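Local coordinates for nucleoside-diphosphate-sugar pyrophosphorylase (Vibrio cholerae, PDB 4EVW), which probably transfers a nucleotide onto a sugar phosphate to make an activated nucleotide sugar, at residues 65-69 and 70-74; 96-100 and 101-105. The protein carries 1 engineered substitution. All blocks are in the same frame, centred on the assembly; numbering follows the deposited sequence.

In the fold
Both contacts are helix C-termini closed by a Schellman motif, each with a glycine at positive phi, in the part of the fold where parallel strands alternate with helices. Contact 1 ends helix 59-70 and leads into strand 75-80; contact 2 ends helix 87-100 and leads towards strand 109-111. Strand 75-80 receives side chains from both, although their centres lie 20 Å apart and their nearest atoms about 8 Å apart. Contact 1 is partly buried, and its apolar side chains reach helix 32-37 and strand 49-54. Contact 2 is a surface contact, where a Glu-Gln side-chain bond accompanies the leucine-valine packing; contact 1 has no such polar side-chain pair between its segments.

Contact 1: 65-69 and 70-74; sequences EKATQ and LGIKQ
Ala-67 and Ile-72 touch across the end of helix 59-70, with Ala-67 CB 4.2 Å from Ile-72 CD1. Chi1 of -63° sets CG1 of Ile-72 opposite its own carbonyl carbon, and the extended chi2 carries CD1 on to the alanine methyl. This is the hydrophobic pair of a Schellman motif, and it is the close-packed side: Phe-51 of strand 49-54 touches both residues, while Val-37 of helix 32-37 covers Ile-72 and Leu-70. The backbone evidence agrees. Ile-72 N donates to Ala-67 O at 3.1 Å with an N-H...O angle of 162°, and Gly-71 N reaches Thr-68 O at 3.0 Å from above the carbonyl plane. Gly-71, at phi 90°, makes the reversal that ends the helix. Leu-70 lays CG 3.2 Å from Lys-66 O, beside the bond that Leu-70 N makes to the same oxygen. The other side is wet: a water donates to Thr-68 O at 2.6 Å and is weakly bound by Lys-73 NZ. Thr-68 OG1 turns back to Arg-64 O. Backbone N-H groups thus satisfy Lys-66 O, Ala-67 O and Thr-68 O, the last also taking water, while apolar contacts pack the inner side of the turn against strand 49-54 and helix 32-37.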
ATOM      1  N   GLU A  65      20.039  -3.203   2.075  1.00 22.00           N
ATOM      2  CA  GLU A  65      21.062  -2.160   2.064  1.00 24.72           C
ATOM      3  C   GLU A  65      20.464  -0.761   2.182  1.00 28.10           C
ATOM      4  O   GLU A  65      20.941   0.059   2.971  1.00 25.53           O
ATOM      5  CB  GLU A  65      21.915  -2.248   0.789  1.00 29.39           C
ATOM      6  CG  GLU A  65      22.921  -3.394   0.787  1.00 36.85           C
ATOM      7  CD  GLU A  65      23.779  -3.418  -0.473  1.00 48.15           C
ATOM      8  OE1 GLU A  65      23.683  -2.471  -1.280  1.00 50.23           O
ATOM      9  OE2 GLU A  65      24.550  -4.383  -0.659  1.00 42.93           O
ATOM     10  N   LYS A  66      19.426  -0.482   1.398  1.00 22.91           N
ATOM     11  CA  LYS A  66      18.789   0.832   1.431  1.00 23.22           C
ATOM     12  C   LYS A  66      18.105   1.111   2.767  1.00 23.08           C
ATOM     13  O   LYS A  66      18.218   2.214   3.304  1.00 23.98           O
ATOM     14  CB  LYS A  66      17.768   0.965   0.297  1.00 27.30           C
ATOM     15  CG  LYS A  66      18.373   0.917  -1.100  1.00 33.04           C
ATOM     16  CD  LYS A  66      19.281   2.106  -1.373  1.00 33.41           C
ATOM     17  CE  LYS A  66      19.963   1.957  -2.727  1.00 41.78           C
ATOM     18  NZ  LYS A  66      20.676   3.191  -3.157  1.00 45.57           N
ATOM     19  N   ALA A  67      17.393   0.122   3.306  1.00 24.08           N
ATOM     20  CA  ALA A  67      16.711   0.309   4.588  1.00 26.65           C
ATOM     21  C   ALA A  67      17.716   0.613   5.697  1.00 27.23           C
ATOM     22  O   ALA A  67      17.492   1.485   6.537  1.00 26.58           O
ATOM     23  CB  ALA A  67      15.908  -0.942   4.950  1.00 23.84           C
ATOM     24  N   THR A  68      18.826  -0.116   5.699  1.00 24.07           N
ATOM     25  CA  THR A  68      19.862   0.074   6.716  1.00 26.79           C
ATOM     26  C   THR A  68      20.417   1.478   6.584  1.00 29.28           C
ATOM     27  O   THR A  68      20.605   2.207   7.562  1.00 28.05           O
ATOM     28  CB  THR A  68      21.016  -0.910   6.507  1.00 28.89           C
ATOM     29  OG1 THR A  68      20.513  -2.245   6.604  1.00 28.97           O
ATOM     30  CG2 THR A  68      22.104  -0.698   7.555  1.00 37.63           C
ATOM     31  N   GLN A  69      20.686   1.856   5.347  1.00 25.12           N
ATOM     32  CA  GLN A  69      21.234   3.159   5.098  1.00 30.44           C
ATOM     33  C   GLN A  69      20.301   4.295   5.493  1.00 29.70           C
ATOM     34  O   GLN A  69      20.761   5.333   5.962  1.00 30.40           O
ATOM     35  CB  GLN A  69      21.581   3.244   3.635  1.00 32.05           C
ATOM     36  CG  GLN A  69      22.309   4.476   3.274  1.00 46.81           C
ATOM     37  CD  GLN A  69      22.741   4.419   1.846  1.00 56.47           C
ATOM     38  OE1 GLN A  69      22.583   3.393   1.179  1.00 48.57           O
ATOM     39  NE2 GLN A  69      23.301   5.513   1.357  1.00 65.84           N
ATOM     40  N   LEU A  70      18.998   4.101   5.294  1.00 29.02           N
ATOM     41  CA  LEU A  70      18.011   5.124   5.631  1.00 30.60           C
ATOM     42  C   LEU A  70      17.907   5.287   7.138  1.00 29.47           C
ATOM     43  O   LEU A  70      17.386   6.286   7.635  1.00 29.44           O
ATOM     44  CB  LEU A  70      16.645   4.743   5.063  1.00 27.26           C
ATOM     45  CG  LEU A  70      16.499   4.923   3.554  1.00 33.85           C
ATOM     46  CD1 LEU A  70      15.219   4.270   3.056  1.00 33.87           C
ATOM     47  CD2 LEU A  70      16.501   6.406   3.240  1.00 40.39           C
ATOM     48  N   GLY A  71      18.405   4.295   7.863  1.00 26.75           N
ATOM     49  CA  GLY A  71      18.350   4.347   9.308  1.00 29.17           C
ATOM     50  C   GLY A  71      17.089   3.720   9.870  1.00 25.62           C
ATOM     51  O   GLY A  71      16.672   4.062  10.970  1.00 23.36           O
ATOM     52  N   ILE A  72      16.465   2.813   9.125  1.00 18.86           N
ATOM     53  CA  ILE A  72      15.266   2.157   9.642  1.00 18.33           C
ATOM     54  C   ILE A  72      15.791   1.141  10.652  1.00 25.76           C
ATOM     55  O   ILE A  72      16.494   0.200  10.296  1.00 24.04           O
ATOM     56  CB  ILE A  72      14.474   1.465   8.512  1.00 21.30           C
ATOM     57  CG1 ILE A  72      13.981   2.525   7.519  1.00 24.98           C
ATOM     58  CG2 ILE A  72      13.279   0.718   9.091  1.00 19.86           C
ATOM     59  CD1 ILE A  72      13.243   1.966   6.311  1.00 23.25           C
ATOM     60  N   LYS A  73      15.455   1.351  11.919  1.00 27.19           N
ATOM     61  CA  LYS A  73      15.963   0.501  12.987  1.00 30.19           C
ATOM     62  C   LYS A  73      15.386  -0.900  13.114  1.00 28.14           C
ATOM     63  O   LYS A  73      16.057  -1.799  13.618  1.00 27.53           O
ATOM     64  CB  LYS A  73      15.864   1.258  14.313  1.00 27.54           C
ATOM     65  CG  LYS A  73      16.739   2.515  14.321  1.00 30.94           C
ATOM     66  CD  LYS A  73      18.161   2.169  13.858  1.00 35.74           C
ATOM     67  CE  LYS A  73      19.050   3.399  13.701  1.00 46.36           C
ATOM     68  NZ  LYS A  73      20.416   3.021  13.217  1.00 52.48           N
ATOM     69  N   GLN A  74      14.150  -1.102  12.674  1.00 20.83           N
ATOM     70  CA  GLN A  74      13.571  -2.434  12.733  1.00 22.50           C
ATOM     71  C   GLN A  74      12.827  -2.726  11.448  1.00 23.97           C
ATOM     72  O   GLN A  74      11.832  -2.075  11.126  1.00 22.40           O
ATOM     73  CB  GLN A  74      12.615  -2.584  13.922  1.00 27.43           C
ATOM     74  CG  GLN A  74      13.297  -2.800  15.266  1.00 40.31           C
ATOM     75  CD  GLN A  74      14.279  -3.972  15.266  1.00 46.42           C
ATOM     76  OE1 GLN A  74      13.944  -5.090  14.863  1.00 39.11           O
ATOM     77  NE2 GLN A  74      15.496  -3.716  15.735  1.00 42.84           N
TER
HETATM   78  O   HOH W   1      20.160   1.581  10.067  1.00 43.10           O

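Contact 2: 96-100 and 101-105; sequences EELAK and QGVDY
Leu-98, in the last turn of helix 87-100, meets Val-103 of the following loop at an oblique angle, Leu-98 CD1 lying 3.7 Å from Val-103 CB. Chi1 of -177° places CG of Leu-98 opposite its backbone N, sending the branch forward to the valine; CD1 fits against both valine methyls, while CD2 approaches CG1 alone. Tyr-76 of strand 75-80 touches both side chains. Glu-97 and Gln-101 also meet obliquely, their carboxylate and amide planes 63° apart. Gln-101 NE2 nevertheless gives Glu-97 OE2 a nearly straight bond of 2.9 Å, with the acceptor in the amide plane and the anti lone pair engaged. NE2 also binds Ile-77 O, tying the helix end to strand 75-80. Between the pairs runs a Schellman motif: Gly-102 N binds Ala-99 O at 2.9 Å, from above the carbonyl plane, and Val-103 N makes a weak 3.4 Å bond to Leu-98 O. Gly-102 has phi 97°, which brings the chain round. On the outer side, Ala-99 CA directs its hydrogen at Val-103 O, and a water donates to Ala-99 O. The Lys-100 to Glu-97 ion pair is long; a neutral amide bridging a carboxylate and a strand carbonyl links this surface cap to the sheet.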
ATOM      1  N   GLU A  96       2.495 -13.997   6.287  1.00 18.07           N
ATOM      2  CA  GLU A  96       2.672 -15.406   6.599  1.00 20.83           C
ATOM      3  C   GLU A  96       4.168 -15.719   6.669  1.00 21.54           C
ATOM      4  O   GLU A  96       4.612 -16.469   7.539  1.00 22.43           O
ATOM      5  CB  GLU A  96       1.952 -16.269   5.556  1.00 26.20           C
ATOM      6  CG  GLU A  96       0.436 -16.261   5.754  1.00 29.25           C
ATOM      7  CD  GLU A  96      -0.328 -17.004   4.666  1.00 37.52           C
ATOM      8  OE1 GLU A  96       0.299 -17.450   3.682  1.00 42.18           O
ATOM      9  OE2 GLU A  96      -1.568 -17.130   4.798  1.00 35.52           O
ATOM     10  N   GLU A  97       4.948 -15.129   5.768  1.00 19.21           N
ATOM     11  CA  GLU A  97       6.397 -15.342   5.765  1.00 20.26           C
ATOM     12  C   GLU A  97       7.014 -14.733   7.028  1.00 20.25           C
ATOM     13  O   GLU A  97       7.945 -15.296   7.612  1.00 22.59           O
ATOM     14  CB  GLU A  97       7.021 -14.718   4.513  1.00 25.26           C
ATOM     15  CG  GLU A  97       8.548 -14.571   4.539  1.00 30.93           C
ATOM     16  CD  GLU A  97       9.289 -15.884   4.765  1.00 42.03           C
ATOM     17  OE1 GLU A  97       8.718 -16.961   4.478  1.00 37.78           O
ATOM     18  OE2 GLU A  97      10.454 -15.830   5.218  1.00 42.81           O
ATOM     19  N   LEU A  98       6.498 -13.584   7.451  1.00 20.88           N
ATOM     20  CA  LEU A  98       7.001 -12.952   8.665  1.00 23.93           C
ATOM     21  C   LEU A  98       6.814 -13.912   9.843  1.00 24.29           C
ATOM     22  O   LEU A  98       7.722 -14.092  10.660  1.00 23.55           O
ATOM     23  CB  LEU A  98       6.256 -11.643   8.939  1.00 24.26           C
ATOM     24  CG  LEU A  98       6.739 -10.848  10.151  1.00 24.42           C
ATOM     25  CD1 LEU A  98       8.209 -10.469   9.964  1.00 24.67           C
ATOM     26  CD2 LEU A  98       5.883  -9.606  10.313  1.00 29.03           C
ATOM     27  N   ALA A  99       5.640 -14.536   9.934  1.00 22.41           N
ATOM     28  CA  ALA A  99       5.393 -15.478  11.023  1.00 23.21           C
ATOM     29  C   ALA A  99       6.314 -16.692  10.894  1.00 27.12           C
ATOM     30  O   ALA A  99       6.771 -17.241  11.901  1.00 27.50           O
ATOM     31  CB  ALA A  99       3.916 -15.919  11.037  1.00 24.89           C
ATOM     32  N   LYS A 100       6.597 -17.116   9.664  1.00 26.36           N
ATOM     33  CA  LYS A 100       7.487 -18.259   9.458  1.00 26.08           C
ATOM     34  C   LYS A 100       8.896 -17.933   9.940  1.00 30.11           C
ATOM     35  O   LYS A 100       9.673 -18.832  10.252  1.00 32.27           O
ATOM     36  CB  LYS A 100       7.544 -18.673   7.984  1.00 30.53           C
ATOM     37  CG  LYS A 100       6.315 -19.407   7.482  1.00 44.72           C
ATOM     38  CD  LYS A 100       6.622 -20.131   6.175  1.00 56.82           C
ATOM     39  CE  LYS A 100       5.451 -20.055   5.212  1.00 65.28           C
ATOM     40  NZ  LYS A 100       5.215 -18.652   4.770  1.00 66.20           N
ATOM     41  N   GLN A 101       9.228 -16.648   9.997  1.00 26.29           N
ATOM     42  CA  GLN A 101      10.542 -16.237  10.471  1.00 29.38           C
ATOM     43  C   GLN A 101      10.575 -16.205  11.999  1.00 34.05           C
ATOM     44  O   GLN A 101      11.607 -15.909  12.594  1.00 34.93           O
ATOM     45  CB  GLN A 101      10.914 -14.860   9.900  1.00 27.53           C
ATOM     46  CG  GLN A 101      11.238 -14.885   8.410  1.00 28.19           C
ATOM     47  CD  GLN A 101      11.518 -13.506   7.838  1.00 29.93           C
ATOM     48  OE1 GLN A 101      11.864 -12.577   8.567  1.00 31.80           O
ATOM     49  NE2 GLN A 101      11.385 -13.373   6.525  1.00 31.01           N
ATOM     50  N   GLY A 102       9.443 -16.513  12.626  1.00 28.31           N
ATOM     51  CA  GLY A 102       9.373 -16.527  14.079  1.00 28.05           C
ATOM     52  C   GLY A 102       8.827 -15.263  14.725  1.00 26.43           C
ATOM     53  O   GLY A 102       8.625 -15.213  15.937  1.00 30.37           O
ATOM     54  N   VAL A 103       8.588 -14.236  13.922  1.00 23.14           N
ATOM     55  CA  VAL A 103       8.061 -12.978  14.436  1.00 28.42           C
ATOM     56  C   VAL A 103       6.556 -13.088  14.707  1.00 32.67           C
ATOM     57  O   VAL A 103       5.777 -13.425  13.817  1.00 31.41           O
ATOM     58  CB  VAL A 103       8.342 -11.826  13.438  1.00 25.32           C
ATOM     59  CG1 VAL A 103       7.687 -10.535  13.917  1.00 26.74           C
ATOM     60  CG2 VAL A 103       9.850 -11.632  13.292  1.00 27.86           C
ATOM     61  N   ASP A 104       6.160 -12.817  15.947  1.00 28.35           N
ATOM     62  CA  ASP A 104       4.755 -12.890  16.350  1.00 22.77           C
ATOM     63  C   ASP A 104       4.241 -11.466  16.519  1.00 24.50           C
ATOM     64  O   ASP A 104       4.310 -10.895  17.602  1.00 23.69           O
ATOM     65  CB  ASP A 104       4.643 -13.660  17.670  1.00 25.04           C
ATOM     66  CG  ASP A 104       3.201 -13.945  18.072  1.00 38.31           C
ATOM     67  OD1 ASP A 104       2.278 -13.628  17.291  1.00 41.39           O
ATOM     68  OD2 ASP A 104       3.000 -14.499  19.175  1.00 37.56           O
ATOM     69  N   TYR A 105       3.733 -10.888  15.436  1.00 24.84           N
ATOM     70  CA  TYR A 105       3.235  -9.518  15.480  1.00 21.06           C
ATOM     71  C   TYR A 105       1.712  -9.494  15.374  1.00 23.45           C
ATOM     72  O   TYR A 105       1.140 -10.103  14.471  1.00 21.96           O
ATOM     73  CB  TYR A 105       3.856  -8.723  14.332  1.00 19.38           C
ATOM     74  CG  TYR A 105       3.379  -7.302  14.273  1.00 19.72           C
ATOM     75  CD1 TYR A 105       3.852  -6.349  15.176  1.00 21.57           C
ATOM     76  CD2 TYR A 105       2.424  -6.912  13.334  1.00 20.50           C
ATOM     77  CE1 TYR A 105       3.387  -5.047  15.149  1.00 22.28           C
ATOM     78  CE2 TYR A 105       1.948  -5.607  13.298  1.00 19.31           C
ATOM     79  CZ  TYR A 105       2.435  -4.680  14.207  1.00 20.31           C
ATOM     80  OH  TYR A 105       1.976  -3.387  14.178  1.00 18.55           O
TER
HETATM   81  O   HOH W   2       5.338 -16.675  14.635  1.00 40.05           O